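Local coordinates for SH2 domain-containing protein 3C (PDB 3T6G) that acts as an adapter in integrin-mediated cell adhesion and migration, through a C-terminal Cdc25-homology domain whose closed form cannot catalyse nucleotide exchange but binds BCAR1, at residues A[46-51]-A[268-273]; A[64-69]-A[84-89]; A[113-118]-A[305-310]; A[137-142]-A[183-188]. The protein carries 2 engineered substitutions. All blocks are in the same frame, centred on the assembly; numbering follows the deposited sequence.

Contact 1. Residues A[46-51]-A[268-273]; sequences AEVDAR and QARPEL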
loop_
_atom_site.group_PDB
_atom_site.type_symbol
_atom_site.label_atom_id
_atom_site.label_comp_id
_atom_site.label_asym_id
_atom_site.label_seq_id
_atom_site.Cartn_x
_atom_site.Cartn_y
_atom_site.Cartn_z
ATOM N N ALA A 46 2.970 -11.522 24.056
ATOM C CA ALA A 46 3.075 -12.905 24.542
ATOM C C ALA A 46 1.800 -13.456 25.179
ATOM O O ALA A 46 1.514 -14.645 25.045
ATOM C CB ALA A 46 4.232 -13.044 25.515
ATOM N N GLU A 47 1.054 -12.597 25.875
ATOM C CA GLU A 47 -0.112 -13.022 26.668
ATOM C C GLU A 47 -1.109 -13.785 25.829
ATOM O O GLU A 47 -1.961 -14.493 26.352
ATOM C CB GLU A 47 -0.852 -11.815 27.277
ATOM C CG GLU A 47 -0.216 -11.190 28.517
ATOM C CD GLU A 47 -0.960 -9.944 29.015
ATOM O OE1 GLU A 47 -2.177 -9.809 28.732
ATOM O OE2 GLU A 47 -0.320 -9.095 29.686
ATOM N N VAL A 48 -1.022 -13.632 24.518
ATOM C CA VAL A 48 -2.154 -14.015 23.714
ATOM C C VAL A 48 -1.741 -14.713 22.419
ATOM O O VAL A 48 -0.679 -14.443 21.861
ATOM C CB VAL A 48 -3.068 -12.787 23.476
ATOM C CG1 VAL A 48 -2.748 -12.094 22.151
ATOM C CG2 VAL A 48 -4.513 -13.202 23.534
ATOM N N ASP A 49 -2.590 -15.619 21.951
ATOM C CA ASP A 49 -2.236 -16.448 20.820
ATOM C C ASP A 49 -2.154 -15.636 19.507
ATOM O O ASP A 49 -2.540 -14.482 19.466
ATOM C CB ASP A 49 -3.208 -17.628 20.722
ATOM C CG ASP A 49 -4.584 -17.223 20.226
ATOM O OD1 ASP A 49 -4.730 -16.131 19.631
ATOM O OD2 ASP A 49 -5.524 -18.017 20.407
ATOM N N ALA A 50 -1.652 -16.247 18.442
ATOM C CA ALA A 50 -1.467 -15.543 17.176
ATOM C C ALA A 50 -2.781 -15.071 16.569
ATOM O O ALA A 50 -2.825 -14.017 15.945
ATOM C CB ALA A 50 -0.751 -16.419 16.194
ATOM N N ARG A 51 -3.843 -15.847 16.750
ATOM C CA ARG A 51 -5.133 -15.516 16.165
ATOM C C ARG A 51 -5.720 -14.217 16.732
ATOM O O ARG A 51 -6.134 -13.347 15.971
ATOM C CB ARG A 51 -6.125 -16.667 16.287
ATOM C CG ARG A 51 -7.493 -16.332 15.717
ATOM C CD ARG A 51 -8.290 -17.583 15.373
ATOM N NE ARG A 51 -7.601 -18.433 14.402
ATOM C CZ ARG A 51 -7.875 -19.722 14.205
ATOM N NH1 ARG A 51 -8.823 -20.321 14.914
ATOM N NH2 ARG A 51 -7.197 -20.421 13.304
ATOM N N GLN A 268 -14.058 -9.075 20.972
ATOM C CA GLN A 268 -13.859 -8.521 22.308
ATOM C C GLN A 268 -12.436 -8.002 22.461
ATOM O O GLN A 268 -11.521 -8.750 22.836
ATOM C CB GLN A 268 -14.188 -9.565 23.384
ATOM C CG GLN A 268 -15.682 -9.911 23.482
ATOM C CD GLN A 268 -16.007 -10.929 24.585
ATOM O OE1 GLN A 268 -15.165 -11.253 25.436
ATOM N NE2 GLN A 268 -17.240 -11.434 24.569
ATOM N N ALA A 269 -12.244 -6.723 22.161
ATOM C CA ALA A 269 -10.888 -6.200 22.033
ATOM C C ALA A 269 -10.276 -5.901 23.381
ATOM O O ALA A 269 -10.951 -5.396 24.270
ATOM C CB ALA A 269 -10.855 -4.949 21.145
ATOM N N ARG A 270 -8.992 -6.206 23.528
ATOM C CA ARG A 270 -8.259 -5.768 24.702
ATOM C C ARG A 270 -7.559 -4.462 24.376
ATOM O O ARG A 270 -6.571 -4.448 23.651
ATOM C CB ARG A 270 -7.224 -6.802 25.122
ATOM C CG ARG A 270 -7.684 -8.235 24.999
ATOM C CD ARG A 270 -6.504 -9.157 25.211
ATOM N NE ARG A 270 -6.901 -10.467 25.713
ATOM C CZ ARG A 270 -6.319 -11.054 26.750
ATOM N NH1 ARG A 270 -5.324 -10.439 27.378
ATOM N NH2 ARG A 270 -6.728 -12.249 27.160
ATOM N N PRO A 271 -8.085 -3.356 24.902
ATOM C CA PRO A 271 -7.535 -2.004 24.836
ATOM C C PRO A 271 -6.014 -1.928 24.678
ATOM O O PRO A 271 -5.535 -1.313 23.711
ATOM C CB PRO A 271 -7.956 -1.400 26.183
ATOM C CG PRO A 271 -9.011 -2.383 26.772
ATOM C CD PRO A 271 -9.328 -3.370 25.681
ATOM N N GLU A 272 -5.269 -2.535 25.599
ATOM C CA GLU A 272 -3.806 -2.401 25.603
ATOM C C GLU A 272 -3.204 -2.974 24.340
ATOM O O GLU A 272 -2.215 -2.473 23.807
ATOM C CB GLU A 272 -3.196 -3.099 26.812
ATOM C CG GLU A 272 -3.823 -2.721 28.143
ATOM C CD GLU A 272 -2.968 -3.162 29.317
ATOM O OE1 GLU A 272 -2.901 -4.384 29.579
ATOM O OE2 GLU A 272 -2.349 -2.287 29.963
ATOM N N LEU A 273 -3.824 -4.037 23.864
ATOM C CA LEU A 273 -3.377 -4.701 22.667
ATOM C C LEU A 273 -3.600 -3.782 21.486
ATOM O O LEU A 273 -2.715 -3.653 20.636
ATOM C CB LEU A 273 -4.138 -6.006 22.484
ATOM C CG LEU A 273 -3.339 -7.300 22.495
ATOM C CD1 LEU A 273 -4.222 -8.402 21.949
ATOM C CD2 LEU A 273 -2.099 -7.158 21.629
#
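V48 meets the facing segment with both its methyls, and the two meetings differ in kind. CG1 of V48 rests against CD1 of L273 at 4.0 Å, methyl against methyl, the two side chains running at a slant to each other. This is the packed part: L273 is buried, and both V48 and L273 also lean on L53 of helix 50-64, with H56 touching L273 as well. CG2 of V48 lies over one face of the R270 guanidinium, displaced from its centre toward the rim; the nearest side-chain nitrogen, NE of R270, is 4.2 Å from CG2. R270 arrives there because its chain is extended from CG to NE, reaching across from the loop before helix 271-276. The looser side faces solvent. There the carboxylate of E47 comes to the edge of the same guanidinium, near its plane, and OE1 of E47 forms a salt bridge with NH1 of R270 at 3.5 Å. The two flat groups are turned 62° apart, so they do not meet as a flat, two-bond pair, and the attraction is probably mostly electrostatic. K40 adds only a weak, long ion pair to E47, and the acid of E272 stands nearby, its OE1 5.4 Å from OE2 of E47. The backbone is tied down by R270 N bonding to H56 and V48 O accepting from K130. The arrangement is that of an N-capped helix start, D49 holding the amide of T52 in helix 50-64, with the loop before it packed on the loop leading into helix 271-276 of the Cdc25-homology domain.

Contact 2. Residues A[64-69]-A[84-89]; sequences VARILG and MELLTL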
loop_
_atom_site.group_PDB
_atom_site.type_symbol
_atom_site.label_atom_id
_atom_site.label_comp_id
_atom_site.label_asym_id
_atom_site.label_seq_id
_atom_site.Cartn_x
_atom_site.Cartn_y
_atom_site.Cartn_z
ATOM N N VAL A 64 -7.643 2.550 10.086
ATOM C CA VAL A 64 -6.695 3.513 9.554
ATOM C C VAL A 64 -6.877 3.617 8.056
ATOM O O VAL A 64 -6.776 4.692 7.473
ATOM C CB VAL A 64 -5.240 3.098 9.834
ATOM C CG1 VAL A 64 -4.269 3.923 8.984
ATOM C CG2 VAL A 64 -4.911 3.241 11.325
ATOM N N ALA A 65 -7.151 2.485 7.436
ATOM C CA ALA A 65 -7.304 2.433 5.996
ATOM C C ALA A 65 -8.698 2.870 5.554
ATOM O O ALA A 65 -9.009 2.814 4.372
ATOM C CB ALA A 65 -7.057 1.019 5.518
ATOM N N ARG A 66 -9.545 3.258 6.508
ATOM C CA ARG A 66 -10.942 3.582 6.207
ATOM C C ARG A 66 -11.677 2.474 5.492
ATOM O O ARG A 66 -12.350 2.708 4.499
ATOM C CB ARG A 66 -11.051 4.903 5.427
ATOM C CG ARG A 66 -10.269 5.958 6.172
ATOM C CD ARG A 66 -10.323 7.265 5.534
ATOM N NE ARG A 66 -9.140 8.017 5.907
ATOM C CZ ARG A 66 -8.906 9.258 5.509
ATOM N NH1 ARG A 66 -9.789 9.872 4.720
ATOM N NH2 ARG A 66 -7.793 9.877 5.898
ATOM N N ILE A 67 -11.554 1.266 6.024
ATOM C CA ILE A 67 -12.429 0.153 5.668
ATOM C C ILE A 67 -13.521 0.010 6.735
ATOM O O ILE A 67 -14.627 -0.464 6.445
ATOM C CB ILE A 67 -11.603 -1.154 5.514
ATOM C CG1 ILE A 67 -10.757 -1.067 4.239
ATOM C CG2 ILE A 67 -12.501 -2.405 5.475
ATOM C CD1 ILE A 67 -9.665 -2.116 4.155
ATOM N N LEU A 68 -13.203 0.422 7.968
ATOM C CA LEU A 68 -14.173 0.428 9.059
ATOM C C LEU A 68 -14.170 1.784 9.733
ATOM O O LEU A 68 -13.209 2.545 9.593
ATOM C CB LEU A 68 -13.830 -0.620 10.136
ATOM C CG LEU A 68 -13.947 -2.125 9.900
ATOM C CD1 LEU A 68 -13.300 -2.834 11.072
ATOM C CD2 LEU A 68 -15.380 -2.584 9.707
ATOM N N GLY A 69 -15.218 2.049 10.513
ATOM C CA GLY A 69 -15.330 3.285 11.274
ATOM C C GLY A 69 -15.500 4.509 10.382
ATOM O O GLY A 69 -15.101 5.618 10.757
ATOM N N MET A 84 -10.271 2.502 0.287
ATOM C CA MET A 84 -9.692 1.724 -0.782
ATOM C C MET A 84 -9.773 2.518 -2.057
ATOM O O MET A 84 -8.827 2.518 -2.854
ATOM C CB MET A 84 -10.396 0.373 -0.946
ATOM C CG MET A 84 -10.056 -0.682 0.129
ATOM S SD MET A 84 -8.285 -1.027 0.349
ATOM C CE MET A 84 -7.864 0.141 1.621
ATOM N N GLU A 85 -10.912 3.180 -2.255
ATOM C CA GLU A 85 -11.121 4.041 -3.414
ATOM C C GLU A 85 -10.250 5.273 -3.290
ATOM O O GLU A 85 -9.573 5.669 -4.238
ATOM C CB GLU A 85 -12.582 4.435 -3.540
ATOM C CG GLU A 85 -12.855 5.430 -4.637
ATOM C CD GLU A 85 -14.283 5.325 -5.150
ATOM O OE1 GLU A 85 -15.051 4.536 -4.554
ATOM O OE2 GLU A 85 -14.632 6.015 -6.142
ATOM N N LEU A 86 -10.214 5.841 -2.094
ATOM C CA LEU A 86 -9.455 7.065 -1.873
ATOM C C LEU A 86 -7.988 6.935 -2.264
ATOM O O LEU A 86 -7.390 7.893 -2.746
ATOM C CB LEU A 86 -9.570 7.556 -0.422
ATOM C CG LEU A 86 -8.787 8.863 -0.216
ATOM C CD1 LEU A 86 -9.368 9.956 -1.117
ATOM C CD2 LEU A 86 -8.747 9.353 1.227
ATOM N N LEU A 87 -7.393 5.765 -2.056
ATOM C CA LEU A 87 -5.946 5.645 -2.278
ATOM C C LEU A 87 -5.501 5.452 -3.740
ATOM O O LEU A 87 -4.306 5.377 -4.013
ATOM C CB LEU A 87 -5.297 4.626 -1.327
ATOM C CG LEU A 87 -5.952 3.264 -1.146
ATOM C CD1 LEU A 87 -5.740 2.433 -2.375
ATOM C CD2 LEU A 87 -5.354 2.579 0.056
ATOM N N THR A 88 -6.459 5.390 -4.663
ATOM C CA THR A 88 -6.152 5.435 -6.086
ATOM C C THR A 88 -6.178 6.872 -6.611
ATOM O O THR A 88 -5.606 7.171 -7.655
ATOM C CB THR A 88 -7.176 4.645 -6.908
ATOM O OG1 THR A 88 -8.385 5.407 -7.016
ATOM C CG2 THR A 88 -7.466 3.294 -6.272
ATOM N N LEU A 89 -6.862 7.752 -5.893
ATOM C CA LEU A 89 -7.078 9.126 -6.328
ATOM C C LEU A 89 -5.916 10.043 -5.959
ATOM O O LEU A 89 -5.162 9.759 -5.043
ATOM C CB LEU A 89 -8.387 9.671 -5.752
ATOM C CG LEU A 89 -9.637 9.202 -6.480
ATOM C CD1 LEU A 89 -9.230 8.545 -7.765
ATOM C CD2 LEU A 89 -10.424 8.241 -5.629
#
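The guanidinium of R66 is the flat group touching across this contact, and CD2 of L86 meets it obliquely, 3.7 Å from NH1 of R66. The chain of R66 is stretched from CG to NE and brings its charged end past L86; that end is held by a salt bridge from NH1 to E11, so the leucine supplies apolar cover beside a polar link made with another part of the chain. The rest is apolar and buried. M84 bends at its second and third torsions, which curls its CE methyl into the fork between A65 and I67. CD1 of I67 lies 3.8 Å from CE of M84, and CB of A65 lies 4.1 Å from the same methyl. CG and SD of M84, on the way to CE, pass the isoleucine obliquely, SD 4.2 Å from CD1 of I67. Cutting I67 back to alanine removes CG1 and CD1, and would probably open a gap beside M84 CE and leave the thioether less firmly held. R66 takes a positive phi (55°) in the Schellman motif that ends helix 50-64, and its backbone bonds to G83 just before M84. Around this helix end and the short helix 83-86, which leads into a type I turn, L99 and L95 of helix 93-115 touch A65 and L86, and M78 of helix 72-78 packs on both R66 and L86. Helix 253-263 closes over I67 with A260 and over M84 with Y256, and E85 makes a salt bridge to a chain of another protein.

Contact 3. Residues A[113-118]-A[305-310]; sequences DILGST and KVLTAL. Engineered in segment 113-118: S117 (natural residue Cys).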
loop_
_atom_site.group_PDB
_atom_site.type_symbol
_atom_site.label_atom_id
_atom_site.label_comp_id
_atom_site.label_asym_id
_atom_site.label_seq_id
_atom_site.Cartn_x
_atom_site.Cartn_y
_atom_site.Cartn_z
ATOM N N ASP A 113 10.808 -6.919 18.701
ATOM C CA ASP A 113 10.316 -7.778 19.756
ATOM C C ASP A 113 11.165 -9.020 19.664
ATOM O O ASP A 113 11.659 -9.534 20.666
ATOM C CB ASP A 113 8.849 -8.119 19.510
ATOM C CG ASP A 113 8.242 -8.925 20.636
ATOM O OD1 ASP A 113 8.595 -8.648 21.799
ATOM O OD2 ASP A 113 7.408 -9.821 20.354
ATOM N N ILE A 114 11.363 -9.469 18.429
ATOM C CA ILE A 114 12.181 -10.637 18.156
ATOM C C ILE A 114 13.629 -10.476 18.624
ATOM O O ILE A 114 14.154 -11.334 19.331
ATOM C CB ILE A 114 12.126 -11.024 16.686
ATOM C CG1 ILE A 114 10.696 -11.435 16.343
ATOM C CG2 ILE A 114 13.108 -12.160 16.417
ATOM C CD1 ILE A 114 10.483 -11.992 14.972
ATOM N N LEU A 115 14.269 -9.372 18.259
ATOM C CA LEU A 115 15.648 -9.162 18.679
ATOM C C LEU A 115 15.707 -8.798 20.153
ATOM O O LEU A 115 16.787 -8.729 20.737
ATOM C CB LEU A 115 16.304 -8.089 17.835
ATOM C CG LEU A 115 16.233 -8.411 16.337
ATOM C CD1 LEU A 115 16.345 -7.142 15.445
ATOM C CD2 LEU A 115 17.295 -9.438 15.982
ATOM N N GLY A 116 14.542 -8.559 20.751
ATOM C CA GLY A 116 14.467 -8.287 22.172
ATOM C C GLY A 116 14.366 -9.575 22.970
ATOM O O GLY A 116 14.499 -9.583 24.201
ATOM N N SER A 117 14.122 -10.671 22.258
ATOM C CA SER A 117 14.042 -11.988 22.872
ATOM C C SER A 117 15.454 -12.565 23.083
ATOM O O SER A 117 15.930 -13.414 22.317
ATOM C CB SER A 117 13.194 -12.920 22.009
ATOM O OG SER A 117 13.307 -14.265 22.456
ATOM N N THR A 118 16.117 -12.084 24.132
ATOM C CA THR A 118 17.525 -12.360 24.352
ATOM C C THR A 118 17.786 -13.609 25.195
ATOM O O THR A 118 18.918 -13.879 25.548
ATOM C CB THR A 118 18.226 -11.167 25.034
ATOM O OG1 THR A 118 17.502 -10.806 26.218
ATOM C CG2 THR A 118 18.299 -9.972 24.087
ATOM N N LYS A 305 20.193 0.739 11.457
ATOM C CA LYS A 305 21.457 0.501 12.134
ATOM C C LYS A 305 21.232 -0.127 13.525
ATOM O O LYS A 305 22.006 -0.998 13.962
ATOM C CB LYS A 305 22.280 1.800 12.213
ATOM C CG LYS A 305 22.318 2.461 13.593
ATOM C CD LYS A 305 23.199 1.671 14.579
ATOM C CE LYS A 305 23.266 2.323 15.961
ATOM N NZ LYS A 305 24.165 1.569 16.878
ATOM N N VAL A 306 20.170 0.302 14.208
ATOM C CA VAL A 306 19.899 -0.174 15.561
ATOM C C VAL A 306 19.584 -1.652 15.557
ATOM O O VAL A 306 20.040 -2.396 16.418
ATOM C CB VAL A 306 18.740 0.561 16.199
ATOM C CG1 VAL A 306 18.259 -0.189 17.422
ATOM C CG2 VAL A 306 19.183 1.954 16.577
ATOM N N LEU A 307 18.793 -2.062 14.577
ATOM C CA LEU A 307 18.521 -3.463 14.334
ATOM C C LEU A 307 19.808 -4.258 14.125
ATOM O O LEU A 307 20.133 -5.130 14.926
ATOM C CB LEU A 307 17.596 -3.614 13.125
ATOM C CG LEU A 307 16.177 -3.097 13.353
ATOM C CD1 LEU A 307 15.324 -3.309 12.115
ATOM C CD2 LEU A 307 15.562 -3.806 14.545
ATOM N N THR A 308 20.547 -3.956 13.060
ATOM C CA THR A 308 21.712 -4.765 12.712
ATOM C C THR A 308 22.665 -4.917 13.882
ATOM O O THR A 308 23.340 -5.933 13.987
ATOM C CB THR A 308 22.489 -4.204 11.524
ATOM O OG1 THR A 308 22.858 -2.855 11.804
ATOM C CG2 THR A 308 21.647 -4.243 10.267
ATOM N N ALA A 309 22.712 -3.920 14.769
ATOM C CA ALA A 309 23.556 -4.014 15.970
ATOM C C ALA A 309 23.016 -5.022 16.982
ATOM O O ALA A 309 23.757 -5.858 17.502
ATOM C CB ALA A 309 23.725 -2.655 16.636
ATOM N N LEU A 310 21.731 -4.923 17.286
ATOM C CA LEU A 310 21.106 -5.904 18.152
ATOM C C LEU A 310 21.360 -7.287 17.581
ATOM O O LEU A 310 21.763 -8.204 18.292
ATOM C CB LEU A 310 19.604 -5.652 18.244
ATOM C CG LEU A 310 19.277 -4.278 18.813
ATOM C CD1 LEU A 310 17.774 -4.118 19.105
ATOM C CD2 LEU A 310 20.122 -4.072 20.060
#
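The contact is a helix-to-helix packing in the Cdc25-homology domain, where L115, near the C-terminal end of helix 93-115, meets L307 and L310, one turn apart on helix 296-314. CD1 of L115 comes up to CD2 of L307 at 3.5 Å, a close methyl-to-methyl approach, and the two side chains cross at about a right angle. Nearer the backbones, CB of L115 sits 4.1 Å from CB of L310, and the CA atoms of L115 and L310 are 6.4 Å apart, close enough for these side chains to touch at their bases. L115 has CG anti to its carbonyl carbon (chi1 -56°), which carries CD1 past L310 to L307. The contact thus joins helix 93-115 to the last helix of the domain, 296-314, across more than 180 residues of chain. It does so through aliphatic carbon alone, with no hydrogen bond or ion pair between the two segments. L115 and L307 are buried, whereas L310, at the margin of the contact, is partly exposed. L115 gives one end of its side chain to each partner: its base to L310 and a terminal methyl to L307. I160 of helix 158-161 and L163 also pack on L115, M157 and Q159 touch L307, and L314 of helix 296-314 adds a further apolar neighbour to L115. Beyond L115 the chain turns off toward helix 121-140: S117, an engineered residue where the natural one is cysteine, is the centre of an inverse gamma turn.

Contact 4. Residues A[137-142]-A[183-188]; sequences ELRGTM and KKLKPF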
loop_
_atom_site.group_PDB
_atom_site.type_symbol
_atom_site.label_atom_id
_atom_site.label_comp_id
_atom_site.label_asym_id
_atom_site.label_seq_id
_atom_site.Cartn_x
_atom_site.Cartn_y
_atom_site.Cartn_z
ATOM N N GLU A 137 -2.137 -16.492 10.035
ATOM C CA GLU A 137 -3.487 -16.130 10.466
ATOM C C GLU A 137 -3.994 -14.880 9.723
ATOM O O GLU A 137 -5.093 -14.853 9.173
ATOM C CB GLU A 137 -3.515 -15.899 11.975
ATOM C CG GLU A 137 -3.478 -17.169 12.795
ATOM C CD GLU A 137 -4.777 -17.931 12.703
ATOM O OE1 GLU A 137 -5.843 -17.279 12.660
ATOM O OE2 GLU A 137 -4.734 -19.179 12.653
ATOM N N LEU A 138 -3.182 -13.840 9.724
ATOM C CA LEU A 138 -3.471 -12.666 8.932
ATOM C C LEU A 138 -3.882 -13.070 7.519
ATOM O O LEU A 138 -4.870 -12.573 6.973
ATOM C CB LEU A 138 -2.242 -11.766 8.911
ATOM C CG LEU A 138 -1.996 -11.138 10.277
ATOM C CD1 LEU A 138 -0.648 -10.438 10.378
ATOM C CD2 LEU A 138 -3.158 -10.192 10.620
ATOM N N ARG A 139 -3.155 -14.012 6.937
ATOM C CA ARG A 139 -3.399 -14.330 5.542
ATOM C C ARG A 139 -4.636 -15.168 5.341
ATOM O O ARG A 139 -5.347 -15.000 4.352
ATOM C CB ARG A 139 -2.209 -15.052 4.937
ATOM C CG ARG A 139 -2.626 -16.225 4.096
ATOM C CD ARG A 139 -1.610 -16.511 3.046
ATOM N NE ARG A 139 -2.283 -16.884 1.821
ATOM C CZ ARG A 139 -2.369 -18.126 1.379
ATOM N NH1 ARG A 139 -1.802 -19.105 2.069
ATOM N NH2 ARG A 139 -3.010 -18.382 0.245
ATOM N N GLY A 140 -4.893 -16.073 6.276
ATOM C CA GLY A 140 -5.920 -17.081 6.090
ATOM C C GLY A 140 -7.194 -16.831 6.860
ATOM O O GLY A 140 -8.280 -16.852 6.301
ATOM N N THR A 141 -7.068 -16.613 8.156
ATOM C CA THR A 141 -8.235 -16.370 8.982
ATOM C C THR A 141 -8.787 -14.965 8.724
ATOM O O THR A 141 -9.971 -14.795 8.423
ATOM C CB THR A 141 -7.898 -16.540 10.474
ATOM O OG1 THR A 141 -7.450 -17.876 10.707
ATOM C CG2 THR A 141 -9.114 -16.309 11.305
ATOM N N MET A 142 -7.914 -13.967 8.822
ATOM C CA MET A 142 -8.308 -12.569 8.696
ATOM C C MET A 142 -8.427 -12.025 7.268
ATOM O O MET A 142 -9.023 -10.969 7.068
ATOM C CB MET A 142 -7.324 -11.687 9.469
ATOM C CG MET A 142 -7.336 -11.914 10.966
ATOM S SD MET A 142 -8.954 -12.463 11.512
ATOM C CE MET A 142 -9.754 -10.878 11.667
ATOM N N LYS A 183 7.624 -22.475 2.105
ATOM C CA LYS A 183 6.968 -23.191 1.024
ATOM C C LYS A 183 5.541 -22.725 0.740
ATOM O O LYS A 183 4.975 -23.073 -0.290
ATOM C CB LYS A 183 6.995 -24.699 1.310
ATOM C CG LYS A 183 8.385 -25.339 1.180
ATOM C CD LYS A 183 8.854 -25.390 -0.275
ATOM C CE LYS A 183 10.190 -26.104 -0.419
ATOM N NZ LYS A 183 10.652 -26.154 -1.844
ATOM N N LYS A 184 4.953 -21.949 1.645
ATOM C CA LYS A 184 3.577 -21.495 1.444
ATOM C C LYS A 184 3.467 -19.984 1.436
ATOM O O LYS A 184 3.040 -19.393 0.449
ATOM C CB LYS A 184 2.650 -22.075 2.513
ATOM C CG LYS A 184 2.589 -23.603 2.518
ATOM C CD LYS A 184 1.932 -24.157 1.264
ATOM C CE LYS A 184 2.052 -25.671 1.205
ATOM N NZ LYS A 184 1.820 -26.190 -0.179
ATOM N N LEU A 185 3.869 -19.370 2.541
ATOM C CA LEU A 185 3.671 -17.953 2.741
ATOM C C LEU A 185 4.528 -17.099 1.844
ATOM O O LEU A 185 4.032 -16.156 1.217
ATOM C CB LEU A 185 3.955 -17.581 4.194
ATOM C CG LEU A 185 3.067 -18.327 5.170
ATOM C CD1 LEU A 185 3.313 -17.849 6.602
ATOM C CD2 LEU A 185 1.618 -18.143 4.739
ATOM N N LYS A 186 5.820 -17.405 1.825
ATOM C CA LYS A 186 6.796 -16.594 1.098
ATOM C C LYS A 186 6.471 -16.458 -0.391
ATOM O O LYS A 186 6.499 -15.345 -0.946
ATOM C CB LYS A 186 8.204 -17.152 1.277
ATOM C CG LYS A 186 9.206 -16.091 1.664
ATOM C CD LYS A 186 10.519 -16.696 2.065
ATOM C CE LYS A 186 11.528 -15.619 2.386
ATOM N NZ LYS A 186 12.767 -16.231 2.945
ATOM N N PRO A 187 6.163 -17.589 -1.036
ATOM C CA PRO A 187 5.861 -17.647 -2.471
ATOM C C PRO A 187 4.462 -17.130 -2.797
ATOM O O PRO A 187 4.184 -16.763 -3.939
ATOM C CB PRO A 187 5.979 -19.143 -2.807
ATOM C CG PRO A 187 6.726 -19.763 -1.623
ATOM C CD PRO A 187 6.325 -18.925 -0.440
ATOM N N PHE A 188 3.581 -17.114 -1.806
ATOM C CA PHE A 188 2.264 -16.509 -1.975
ATOM C C PHE A 188 2.458 -15.014 -2.136
ATOM O O PHE A 188 1.953 -14.392 -3.063
ATOM C CB PHE A 188 1.414 -16.779 -0.744
ATOM C CG PHE A 188 0.028 -16.192 -0.810
ATOM C CD1 PHE A 188 -0.944 -16.764 -1.612
ATOM C CD2 PHE A 188 -0.311 -15.092 -0.038
ATOM C CE1 PHE A 188 -2.224 -16.236 -1.655
ATOM C CE2 PHE A 188 -1.596 -14.562 -0.068
ATOM C CZ PHE A 188 -2.550 -15.133 -0.877
#
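F188 has CG anti to the backbone N (chi1 180°), which swings its ring out toward R139, and the arginine, its chain bent at the third torsion, brings its guanidinium over the ring from the opposite direction. The meeting is a cation-pi contact: CZ of R139 stands 3.5 Å from the centroid of the F188 ring and only 9° off the ring normal. NE of R139 is the atom over the ring's centre. The two planes are nevertheless 46° apart, so the guanidinium is tilted over the face and does not lie flat on it. One methylene joins in, CD of R139 making a CH-pi contact with the F188 ring centroid at 4.0 Å. CD2 of L185 also touches CD of R139, at 4.0 Å, and F148 of helix 145-155 packs against R139. An alanine at F188 takes away the ring, and the R139 guanidinium would then probably be freer to turn. L185 and F188 stand one turn apart on helix 175-193, which has a wider pi-type turn at 183-185 and a kink where the N of P187 makes no bond to the turn before. Together the segments form a helix-to-helix contact in the all-helical Ras-GEF fold, between helices 121-140 and 175-193, joined by a cation-pi contact with the guanidinium tilted over the ring face.

Contacts 2 and 3 are the buried ones; contacts 1 and 4 are only partly buried. Contact 3 is purely aliphatic, while the other three each bring in an arginine, set apart by its partner: an acid and a valine in contact 1, a leucine in contact 2, where E11 holds the charge, and in contact 4 a ring whose face it stands over. Helix 50-64 joins three sites: contact 1 lies at its start, contact 2 just past its end, and its R51 makes a salt bridge to E137 of contact 4, so contacts 1 and 4 touch. Helix 93-115 flanks contact 2, and contact 3, about 33 Å away between centres, packs the last helix, 296-314, against it.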